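Sphingomyelinase C (Streptomyces griseocarneus, PDB 7CNE) belongs to the endonuclease/exonuclease/phosphatase family and is built as a DNase I-like sandwich of two mixed beta sheets. Local coordinates at residues Leu13-Phe18 / Asp286-Tyr291; His222-Asp227 / Asp241-Leu246; Asp247-Arg252 / Ala259-Thr264. One frame throughout, in Å; residues are numbered along the deposited sequence.

Contact 1 (Leu13-Phe18 / Asp286-Tyr291); sequences LTYNTF and DLSGHY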
loop_
_atom_site.group_PDB
_atom_site.type_symbol
_atom_site.label_atom_id
_atom_site.label_comp_id
_atom_site.label_asym_id
_atom_site.label_seq_id
_atom_site.Cartn_x
_atom_site.Cartn_y
_atom_site.Cartn_z
ATOM N N LEU A 13 0.371 6.792 -6.709
ATOM C CA LEU A 13 -0.165 7.002 -5.366
ATOM C C LEU A 13 -0.115 5.703 -4.573
ATOM O O LEU A 13 -0.505 4.646 -5.075
ATOM C CB LEU A 13 -1.611 7.509 -5.429
ATOM C CG LEU A 13 -2.464 7.425 -4.160
ATOM C CD1 LEU A 13 -2.010 8.456 -3.107
ATOM C CD2 LEU A 13 -3.946 7.619 -4.495
ATOM N N THR A 14 0.356 5.777 -3.332
ATOM C CA THR A 14 0.159 4.683 -2.395
ATOM C C THR A 14 -0.627 5.229 -1.212
ATOM O O THR A 14 -0.333 6.323 -0.722
ATOM C CB THR A 14 1.490 4.026 -1.957
ATOM O OG1 THR A 14 1.220 2.967 -1.040
ATOM C CG2 THR A 14 2.471 5.012 -1.317
ATOM N N TYR A 15 -1.645 4.480 -0.776
ATOM C CA TYR A 15 -2.560 4.966 0.257
ATOM C C TYR A 15 -3.117 3.809 1.069
ATOM O O TYR A 15 -3.760 2.906 0.521
ATOM C CB TYR A 15 -3.708 5.760 -0.366
ATOM C CG TYR A 15 -4.595 6.453 0.648
ATOM C CD1 TYR A 15 -4.051 7.233 1.668
ATOM C CD2 TYR A 15 -5.982 6.329 0.582
ATOM C CE1 TYR A 15 -4.876 7.896 2.590
ATOM C CE2 TYR A 15 -6.804 6.973 1.485
ATOM C CZ TYR A 15 -6.257 7.751 2.488
ATOM O OH TYR A 15 -7.109 8.386 3.374
ATOM N N ASN A 16 -2.896 3.851 2.378
ATOM C CA ASN A 16 -3.484 2.883 3.297
ATOM C C ASN A 16 -4.872 3.394 3.678
ATOM O O ASN A 16 -4.991 4.414 4.359
ATOM C CB ASN A 16 -2.591 2.707 4.523
ATOM C CG ASN A 16 -3.116 1.655 5.498
ATOM O OD1 ASN A 16 -4.321 1.561 5.739
ATOM N ND2 ASN A 16 -2.203 0.869 6.080
ATOM N N THR A 17 -5.914 2.666 3.264
ATOM C CA THR A 17 -7.295 3.136 3.353
ATOM C C THR A 17 -7.974 2.859 4.687
ATOM O O THR A 17 -9.053 3.406 4.922
ATOM C CB THR A 17 -8.157 2.499 2.263
ATOM O OG1 THR A 17 -8.238 1.085 2.496
ATOM C CG2 THR A 17 -7.581 2.775 0.873
ATOM N N PHE A 18 -7.411 2.001 5.538
ATOM C CA PHE A 18 -8.025 1.657 6.825
ATOM C C PHE A 18 -9.500 1.265 6.661
ATOM O O PHE A 18 -10.395 1.779 7.340
ATOM C CB PHE A 18 -7.867 2.810 7.822
ATOM C CG PHE A 18 -8.295 2.469 9.223
ATOM C CD1 PHE A 18 -7.789 1.346 9.859
ATOM C CD2 PHE A 18 -9.204 3.270 9.901
ATOM C CE1 PHE A 18 -8.178 1.027 11.152
ATOM C CE2 PHE A 18 -9.594 2.959 11.200
ATOM C CZ PHE A 18 -9.085 1.835 11.821
ATOM N N ASP A 286 -10.039 12.998 8.914
ATOM C CA ASP A 286 -9.162 12.331 7.958
ATOM C C ASP A 286 -9.855 11.083 7.443
ATOM O O ASP A 286 -10.700 10.502 8.131
ATOM C CB ASP A 286 -7.808 11.941 8.563
ATOM C CG ASP A 286 -7.059 13.132 9.116
ATOM O OD1 ASP A 286 -7.323 13.502 10.278
ATOM O OD2 ASP A 286 -6.223 13.700 8.383
ATOM N N LEU A 287 -9.489 10.675 6.226
ATOM C CA LEU A 287 -10.120 9.513 5.618
ATOM C C LEU A 287 -9.432 8.209 6.006
ATOM O O LEU A 287 -9.982 7.131 5.758
ATOM C CB LEU A 287 -10.152 9.670 4.096
ATOM C CG LEU A 287 -11.089 10.788 3.612
ATOM C CD1 LEU A 287 -11.065 10.917 2.095
ATOM C CD2 LEU A 287 -12.508 10.544 4.101
ATOM N N SER A 288 -8.261 8.284 6.620
ATOM C CA SER A 288 -7.588 7.107 7.152
ATOM C C SER A 288 -6.539 7.595 8.135
ATOM O O SER A 288 -6.357 8.803 8.329
ATOM C CB SER A 288 -6.983 6.243 6.037
ATOM O OG SER A 288 -5.754 6.755 5.579
ATOM N N GLY A 289 -5.858 6.644 8.775
ATOM C CA GLY A 289 -4.804 6.997 9.700
ATOM C C GLY A 289 -3.491 7.359 9.050
ATOM O O GLY A 289 -2.609 7.901 9.723
ATOM N N HIS A 290 -3.345 7.077 7.757
ATOM C CA HIS A 290 -2.161 7.432 6.991
ATOM C C HIS A 290 -2.437 8.666 6.132
ATOM O O HIS A 290 -3.586 9.005 5.835
ATOM C CB HIS A 290 -1.724 6.271 6.090
ATOM C CG HIS A 290 -1.130 5.109 6.834
ATOM N ND1 HIS A 290 0.193 4.743 6.707
ATOM C CD2 HIS A 290 -1.681 4.223 7.698
ATOM C CE1 HIS A 290 0.432 3.687 7.465
ATOM N NE2 HIS A 290 -0.688 3.355 8.082
ATOM N N TYR A 291 -1.389 9.315 5.745
ATOM C CA TYR A 291 -1.499 10.264 4.658
ATOM C C TYR A 291 -1.115 9.600 3.341
ATOM O O TYR A 291 -0.232 8.739 3.307
ATOM C CB TYR A 291 -0.592 11.476 4.896
ATOM C CG TYR A 291 -1.009 12.302 6.096
ATOM C CD1 TYR A 291 -2.336 12.703 6.267
ATOM C CD2 TYR A 291 -0.075 12.682 7.058
ATOM C CE1 TYR A 291 -2.716 13.474 7.377
ATOM C CE2 TYR A 291 -0.444 13.440 8.163
ATOM C CZ TYR A 291 -1.760 13.831 8.316
ATOM O OH TYR A 291 -2.110 14.585 9.416
HETATM O O HOH W 1 -6.073 9.975 5.206
HETATM O O HOH W 2 -0.769 5.840 2.930
HETATM O O HOH W 3 -4.714 4.110 7.535
#
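Ser288 OG is bonded on two counts: it donates to Asn16 O at 2.7 Å, nearly in line with the carbonyl (C=O...donor angle 168°), and accepts from the backbone N of His290, which closes an ST turn. With chi1 at 80°, the hydroxyl sits between the serine's own backbone N and carbonyl carbon, within range of both partners. Asn16 makes a turn of its own, its OD1 taking the N-H of Phe18 in an Asx turn at 3.1 Å. Its CB rests over one face of the His290 ring, 3.8 Å from the centroid, and the amide stacks on the imidazole with the planes 9° apart.

Strand 12-19 runs inside the larger sheet of the DNase I-like sandwich, and Ser288-Gly289-His290 probably corresponds to the Ser-Asp-His signature of this family. The polar ends point on toward what is probably a pocket, where a succinic acid molecule is bound: Asn16 ND2 reaches Asp194 and Glu53, while His290 bonds Asp247 through ND1 and the succinic acid through NE2.

On the Leu287 side of the serine, Tyr15 turns a ring edge to the carbonyl of His290 and brings its OH to 3.4 Å from Leu287 CB. A water in the ring plane is hydrogen-bonded to Tyr15 OH at 2.6 Å. Another water joins Asn16 N to Tyr291 O, at 3.0 Å from each.

Contact 2 (His222-Asp227 / Asp241-Leu246); sequences HPYSFD and DPREDL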
loop_
_atom_site.group_PDB
_atom_site.type_symbol
_atom_site.label_atom_id
_atom_site.label_comp_id
_atom_site.label_asym_id
_atom_site.label_seq_id
_atom_site.Cartn_x
_atom_site.Cartn_y
_atom_site.Cartn_z
ATOM N N HIS A 222 4.803 16.538 4.056
ATOM C CA HIS A 222 4.713 16.368 5.497
ATOM C C HIS A 222 5.737 15.332 5.962
ATOM O O HIS A 222 6.005 14.357 5.243
ATOM C CB HIS A 222 3.295 15.948 5.883
ATOM C CG HIS A 222 3.022 16.021 7.351
ATOM N ND1 HIS A 222 2.936 17.217 8.034
ATOM C CD2 HIS A 222 2.802 15.048 8.268
ATOM C CE1 HIS A 222 2.679 16.976 9.309
ATOM N NE2 HIS A 222 2.595 15.668 9.477
ATOM N N PRO A 223 6.364 15.530 7.130
ATOM C CA PRO A 223 7.412 14.594 7.565
ATOM C C PRO A 223 6.917 13.194 7.903
ATOM O O PRO A 223 7.731 12.267 7.876
ATOM C CB PRO A 223 8.003 15.277 8.810
ATOM C CG PRO A 223 6.953 16.253 9.246
ATOM C CD PRO A 223 6.317 16.727 7.982
ATOM N N TYR A 224 5.635 12.997 8.230
ATOM C CA TYR A 224 5.171 11.720 8.776
ATOM C C TYR A 224 3.918 11.252 8.049
ATOM O O TYR A 224 2.842 11.824 8.243
ATOM C CB TYR A 224 4.877 11.834 10.273
ATOM C CG TYR A 224 6.000 12.431 11.088
ATOM C CD1 TYR A 224 7.153 11.701 11.368
ATOM C CD2 TYR A 224 5.901 13.726 11.587
ATOM C CE1 TYR A 224 8.183 12.251 12.120
ATOM C CE2 TYR A 224 6.920 14.282 12.336
ATOM C CZ TYR A 224 8.056 13.540 12.601
ATOM O OH TYR A 224 9.063 14.105 13.346
ATOM N N SER A 225 4.034 10.175 7.266
ATOM C CA SER A 225 2.837 9.627 6.640
ATOM C C SER A 225 1.958 8.859 7.623
ATOM O O SER A 225 0.818 8.530 7.276
ATOM C CB SER A 225 3.218 8.732 5.452
ATOM O OG SER A 225 3.702 7.481 5.894
ATOM N N PHE A 226 2.449 8.553 8.840
ATOM C CA PHE A 226 1.609 7.996 9.909
ATOM C C PHE A 226 1.762 8.890 11.143
ATOM O O PHE A 226 2.525 8.584 12.068
ATOM C CB PHE A 226 1.950 6.544 10.216
ATOM C CG PHE A 226 0.951 5.885 11.121
ATOM C CD1 PHE A 226 -0.344 5.653 10.683
ATOM C CD2 PHE A 226 1.294 5.528 12.417
ATOM C CE1 PHE A 226 -1.281 5.061 11.512
ATOM C CE2 PHE A 226 0.360 4.936 13.253
ATOM C CZ PHE A 226 -0.925 4.704 12.798
ATOM N N ASP A 227 1.012 9.994 11.158
ATOM C CA ASP A 227 1.194 11.062 12.144
ATOM C C ASP A 227 0.207 10.850 13.287
ATOM O O ASP A 227 -0.945 11.287 13.222
ATOM C CB ASP A 227 1.014 12.432 11.494
ATOM C CG ASP A 227 1.566 13.564 12.357
ATOM O OD1 ASP A 227 1.477 13.463 13.598
ATOM O OD2 ASP A 227 2.093 14.549 11.791
ATOM N N ASP A 241 1.826 6.747 20.861
ATOM C CA ASP A 241 2.909 6.204 20.057
ATOM C C ASP A 241 3.561 7.289 19.205
ATOM O O ASP A 241 2.926 8.296 18.861
ATOM C CB ASP A 241 2.388 5.072 19.166
ATOM C CG ASP A 241 2.001 3.842 19.973
ATOM O OD1 ASP A 241 2.916 3.156 20.474
ATOM O OD2 ASP A 241 0.789 3.574 20.128
ATOM N N PRO A 242 4.836 7.122 18.862
ATOM C CA PRO A 242 5.535 8.183 18.130
ATOM C C PRO A 242 5.019 8.304 16.709
ATOM O O PRO A 242 4.480 7.357 16.133
ATOM C CB PRO A 242 6.998 7.724 18.151
ATOM C CG PRO A 242 6.906 6.232 18.206
ATOM C CD PRO A 242 5.681 5.927 19.042
ATOM N N ARG A 243 5.183 9.495 16.151
ATOM C CA ARG A 243 4.892 9.705 14.742
ATOM C C ARG A 243 5.955 9.016 13.896
ATOM O O ARG A 243 7.145 9.081 14.208
ATOM C CB ARG A 243 4.851 11.206 14.446
ATOM C CG ARG A 243 4.127 11.989 15.541
ATOM C CD ARG A 243 4.591 13.421 15.595
ATOM N NE ARG A 243 4.073 14.187 14.475
ATOM C CZ ARG A 243 3.996 15.512 14.453
ATOM N NH1 ARG A 243 4.414 16.214 15.503
ATOM N NH2 ARG A 243 3.518 16.131 13.377
ATOM N N GLU A 244 5.530 8.321 12.834
ATOM C CA GLU A 244 6.483 7.709 11.918
ATOM C C GLU A 244 6.032 7.908 10.474
ATOM O O GLU A 244 5.017 8.548 10.185
ATOM C CB GLU A 244 6.737 6.223 12.232
ATOM C CG GLU A 244 6.672 5.866 13.709
ATOM C CD GLU A 244 7.054 4.421 14.015
ATOM O OE1 GLU A 244 6.838 3.530 13.175
ATOM O OE2 GLU A 244 7.600 4.194 15.116
ATOM N N ASP A 245 6.826 7.362 9.561
ATOM C CA ASP A 245 6.790 7.753 8.154
ATOM C C ASP A 245 7.033 6.487 7.341
ATOM O O ASP A 245 8.189 6.102 7.130
ATOM C CB ASP A 245 7.852 8.814 7.885
ATOM C CG ASP A 245 7.727 9.433 6.531
ATOM O OD1 ASP A 245 6.580 9.561 6.040
ATOM O OD2 ASP A 245 8.781 9.781 5.950
ATOM N N LEU A 246 5.944 5.866 6.861
ATOM C CA LEU A 246 5.942 4.444 6.536
ATOM C C LEU A 246 5.682 4.084 5.077
ATOM O O LEU A 246 5.803 2.898 4.735
ATOM C CB LEU A 246 4.889 3.716 7.394
ATOM C CG LEU A 246 4.972 3.930 8.909
ATOM C CD1 LEU A 246 3.838 3.192 9.640
ATOM C CD2 LEU A 246 6.325 3.455 9.371
#
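An isolated antiparallel beta bridge pins together the two loops that flank helix 232-237, beside a bound succinic acid molecule. Phe226 and Glu244 form the hydrogen-bonded pair: Phe226 N gives to Glu244 O at 2.9 Å, and Glu244 N returns the bond to Phe226 O at 3.1 Å. On the Leu246 side, side chains take over from the backbone. Ser225 N donates to Asp245 OD1 at 2.9 Å, meeting the carboxylate on its anti side but 26° out of plane, and Leu246 N donates to Ser225 OG, also at 2.9 Å. Both side chains have further partners: Ser225 OG bonds Asp247, and the second carboxylate oxygen of Asp245, OD2, forms a salt bridge with Arg219 and a hydrogen bond with Ser199.

Beyond the bridge in the other direction, Asp227 OD2 is gripped by two donors. Arg243 NH2 approaches its syn lone pair at 2.7 Å in a salt bridge, and His222 NE2 approaches the anti lone pair at 2.6 Å, almost perfectly straight (176°) and in the plane of the imidazole. The other oxygen, OD1, receives the backbone N-H groups of Lys229 and Glu230, so the carboxylate is held from both ends. Arg243 CB lies over one face of the Tyr224 ring, 3.8 Å from the centroid, with Pro223 CB over the opposite face; further out, the bend at chi3 (73°) turns the guanidinium to the carboxylate, with Tyr224 CE2 over one of its faces. Phe226 touches Leu246 CD1 with its CB at 3.9 Å, while its ring leads away to meet His290. Such a lone bridge, extended by side-chain bonds, joins the loop after strand 218-221 to the one leading into strand 247-251 of the DNase I-like fold.

Contact 3 (Asp247-Arg252 / Ala259-Thr264); sequences DYVLHR and AGWRNT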
loop_
_atom_site.group_PDB
_atom_site.type_symbol
_atom_site.label_atom_id
_atom_site.label_comp_id
_atom_site.label_asym_id
_atom_site.label_seq_id
_atom_site.Cartn_x
_atom_site.Cartn_y
_atom_site.Cartn_z
ATOM N N ASP A 247 5.327 5.038 4.215
ATOM C CA ASP A 247 4.733 4.748 2.911
ATOM C C ASP A 247 5.638 5.259 1.791
ATOM O O ASP A 247 6.122 6.391 1.852
ATOM C CB ASP A 247 3.334 5.379 2.836
ATOM C CG ASP A 247 2.403 4.876 3.953
ATOM O OD1 ASP A 247 1.951 3.711 3.871
ATOM O OD2 ASP A 247 2.124 5.633 4.918
ATOM N N TYR A 248 5.865 4.424 0.768
ATOM C CA TYR A 248 6.923 4.657 -0.211
ATOM C C TYR A 248 6.507 4.207 -1.605
ATOM O O TYR A 248 5.689 3.300 -1.765
ATOM C CB TYR A 248 8.204 3.887 0.142
ATOM C CG TYR A 248 8.779 4.153 1.518
ATOM C CD1 TYR A 248 8.370 3.406 2.623
ATOM C CD2 TYR A 248 9.769 5.120 1.701
ATOM C CE1 TYR A 248 8.918 3.626 3.882
ATOM C CE2 TYR A 248 10.328 5.347 2.959
ATOM C CZ TYR A 248 9.893 4.590 4.046
ATOM O OH TYR A 248 10.416 4.810 5.305
ATOM N N VAL A 249 7.124 4.824 -2.617
ATOM C CA VAL A 249 7.164 4.296 -3.984
ATOM C C VAL A 249 8.606 4.427 -4.446
ATOM O O VAL A 249 9.083 5.542 -4.680
ATOM C CB VAL A 249 6.223 5.035 -4.945
ATOM C CG1 VAL A 249 6.237 4.369 -6.352
ATOM C CG2 VAL A 249 4.804 5.127 -4.378
ATOM N N LEU A 250 9.302 3.301 -4.581
ATOM C CA LEU A 250 10.744 3.312 -4.819
ATOM C C LEU A 250 11.099 2.421 -6.002
ATOM O O LEU A 250 10.601 1.297 -6.119
ATOM C CB LEU A 250 11.517 2.849 -3.571
ATOM C CG LEU A 250 11.357 3.725 -2.322
ATOM C CD1 LEU A 250 11.984 3.070 -1.068
ATOM C CD2 LEU A 250 11.944 5.113 -2.563
ATOM N N HIS A 251 11.977 2.928 -6.863
ATOM C CA HIS A 251 12.470 2.179 -8.007
ATOM C C HIS A 251 13.502 1.137 -7.579
ATOM O O HIS A 251 14.088 1.202 -6.493
ATOM C CB HIS A 251 13.079 3.125 -9.039
ATOM C CG HIS A 251 12.058 3.935 -9.764
ATOM N ND1 HIS A 251 11.443 3.492 -10.915
ATOM C CD2 HIS A 251 11.513 5.142 -9.485
ATOM C CE1 HIS A 251 10.578 4.401 -11.326
ATOM N NE2 HIS A 251 10.599 5.411 -10.476
ATOM N N ARG A 252 13.717 0.169 -8.466
ATOM C CA ARG A 252 14.655 -0.927 -8.244
ATOM C C ARG A 252 16.034 -0.572 -8.788
ATOM O O ARG A 252 16.156 -0.031 -9.892
ATOM C CB ARG A 252 14.137 -2.190 -8.937
ATOM C CG ARG A 252 14.974 -3.431 -8.733
ATOM C CD ARG A 252 14.127 -4.665 -9.039
ATOM N NE ARG A 252 14.888 -5.906 -8.997
ATOM C CZ ARG A 252 15.077 -6.644 -7.907
ATOM N NH1 ARG A 252 14.564 -6.273 -6.739
ATOM N NH2 ARG A 252 15.787 -7.762 -7.992
ATOM N N ALA A 259 14.725 10.722 -13.642
ATOM C CA ALA A 259 15.560 11.510 -12.754
ATOM C C ALA A 259 14.688 12.361 -11.836
ATOM O O ALA A 259 13.546 12.709 -12.162
ATOM C CB ALA A 259 16.515 12.398 -13.558
ATOM N N GLY A 260 15.236 12.690 -10.672
ATOM C CA GLY A 260 14.507 13.539 -9.748
ATOM C C GLY A 260 13.237 12.898 -9.237
ATOM O O GLY A 260 12.209 13.574 -9.101
ATOM N N TRP A 261 13.287 11.600 -8.947
ATOM C CA TRP A 261 12.124 10.888 -8.440
ATOM C C TRP A 261 11.810 11.336 -7.022
ATOM O O TRP A 261 12.691 11.358 -6.155
ATOM C CB TRP A 261 12.386 9.386 -8.480
ATOM C CG TRP A 261 11.220 8.554 -8.088
ATOM C CD1 TRP A 261 11.054 7.865 -6.918
ATOM C CD2 TRP A 261 10.057 8.294 -8.880
ATOM N NE1 TRP A 261 9.843 7.200 -6.932
ATOM C CE2 TRP A 261 9.217 7.445 -8.126
ATOM C CE3 TRP A 261 9.637 8.708 -10.154
ATOM C CZ2 TRP A 261 7.994 6.996 -8.604
ATOM C CZ3 TRP A 261 8.426 8.264 -10.628
ATOM C CH2 TRP A 261 7.610 7.420 -9.855
ATOM N N ARG A 262 10.548 11.671 -6.775
ATOM C CA ARG A 262 10.109 12.205 -5.494
ATOM C C ARG A 262 9.006 11.333 -4.892
ATOM O O ARG A 262 8.201 10.739 -5.613
ATOM C CB ARG A 262 9.615 13.659 -5.675
ATOM C CG ARG A 262 9.003 14.309 -4.430
ATOM C CD ARG A 262 8.786 15.815 -4.655
ATOM N NE ARG A 262 10.061 16.533 -4.689
ATOM C CZ ARG A 262 10.189 17.855 -4.635
ATOM N NH1 ARG A 262 9.114 18.636 -4.575
ATOM N NH2 ARG A 262 11.399 18.397 -4.657
ATOM N N ASN A 263 8.991 11.240 -3.561
ATOM C CA ASN A 263 7.818 10.809 -2.792
ATOM C C ASN A 263 7.341 12.019 -1.995
ATOM O O ASN A 263 8.108 12.565 -1.194
ATOM C CB ASN A 263 8.139 9.668 -1.809
ATOM C CG ASN A 263 8.365 8.305 -2.477
ATOM O OD1 ASN A 263 8.466 7.291 -1.776
ATOM N ND2 ASN A 263 8.468 8.271 -3.805
ATOM N N THR A 264 6.092 12.432 -2.190
ATOM C CA THR A 264 5.523 13.549 -1.437
ATOM C C THR A 264 4.428 13.042 -0.504
ATOM O O THR A 264 3.455 12.426 -0.957
ATOM C CB THR A 264 4.968 14.623 -2.373
ATOM O OG1 THR A 264 6.013 15.063 -3.244
ATOM C CG2 THR A 264 4.460 15.812 -1.571
#
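Val249 O accepts two side-chain donors from the facing strand, Trp261 NE1 and Asn263 ND2, each at 2.9 Å. The indole N-H points at it nearly straight, and the oxygen lies in the indole plane, although the donor stands above the plane of the carbonyl. The amide comes in flatter, with the oxygen in its own plane as well. Asn263 also serves the N-H of the same residue: Val249 N donates to Asn263 OD1 at 2.9 Å. One amide therefore spans both backbone groups of Val249. The second N-H of Asn263 ND2 goes back to Arg262 O at 3.1 Å, meeting that carbonyl nearly side-on, so both amide protons are in use.

Strand 247-251 is an outermost strand of the six-stranded sheet, and its other edge bonds strand 188-192 and the residue just after it, Leu250 with Leu191 and Tyr248 with Gly193. Strand 261-265 belongs to the other sheet of the DNase I-like sandwich. Over residues 247-251 and 261-264 the strands run antiparallel, with axes 7.5 Å apart at closest and 172° between their directions. At that spacing it is side chains that complete the bonding of the strand edge at Val249, which turns away from strand 188-192.

Trp261 has its CG opposite the backbone N (chi1 -175°), which sends the indole across to the facing strand, its NE1 at Val249 O. His251 points its ring edge at the indole face: NE2 comes to 3.3 Å from Trp261 CD2, and the pair is T-shaped, with planes at 79° and the centroid of the imidazole 4.3 Å from that of the six-membered ring. Val249 CG1 packs against Trp261 CZ2 at 3.9 Å. The backbone N of Trp261 is bonded to Asp217, and Tyr248 OH to Val197 O.

The first strand of the chain supplies residues 13-18, but their partners at 286-291 come only near the C terminus, so contact 1 closes a loop that encloses both of the others. Within it, contact 2 closes first, a short excursion around helix 232-237; contact 3 follows in series, turning the chain from one sheet of the sandwich to the other. Asp247, which begins contact 3 directly after contact 2 ends, draws the three together: its OD2 lies 2.8 Å from His290 ND1 of contact 1 and 2.6 Å from Ser225 OG of contact 2. Tyr291 N and Ser225 O, 2.8 Å apart, add a probable backbone bond between contacts 1 and 2.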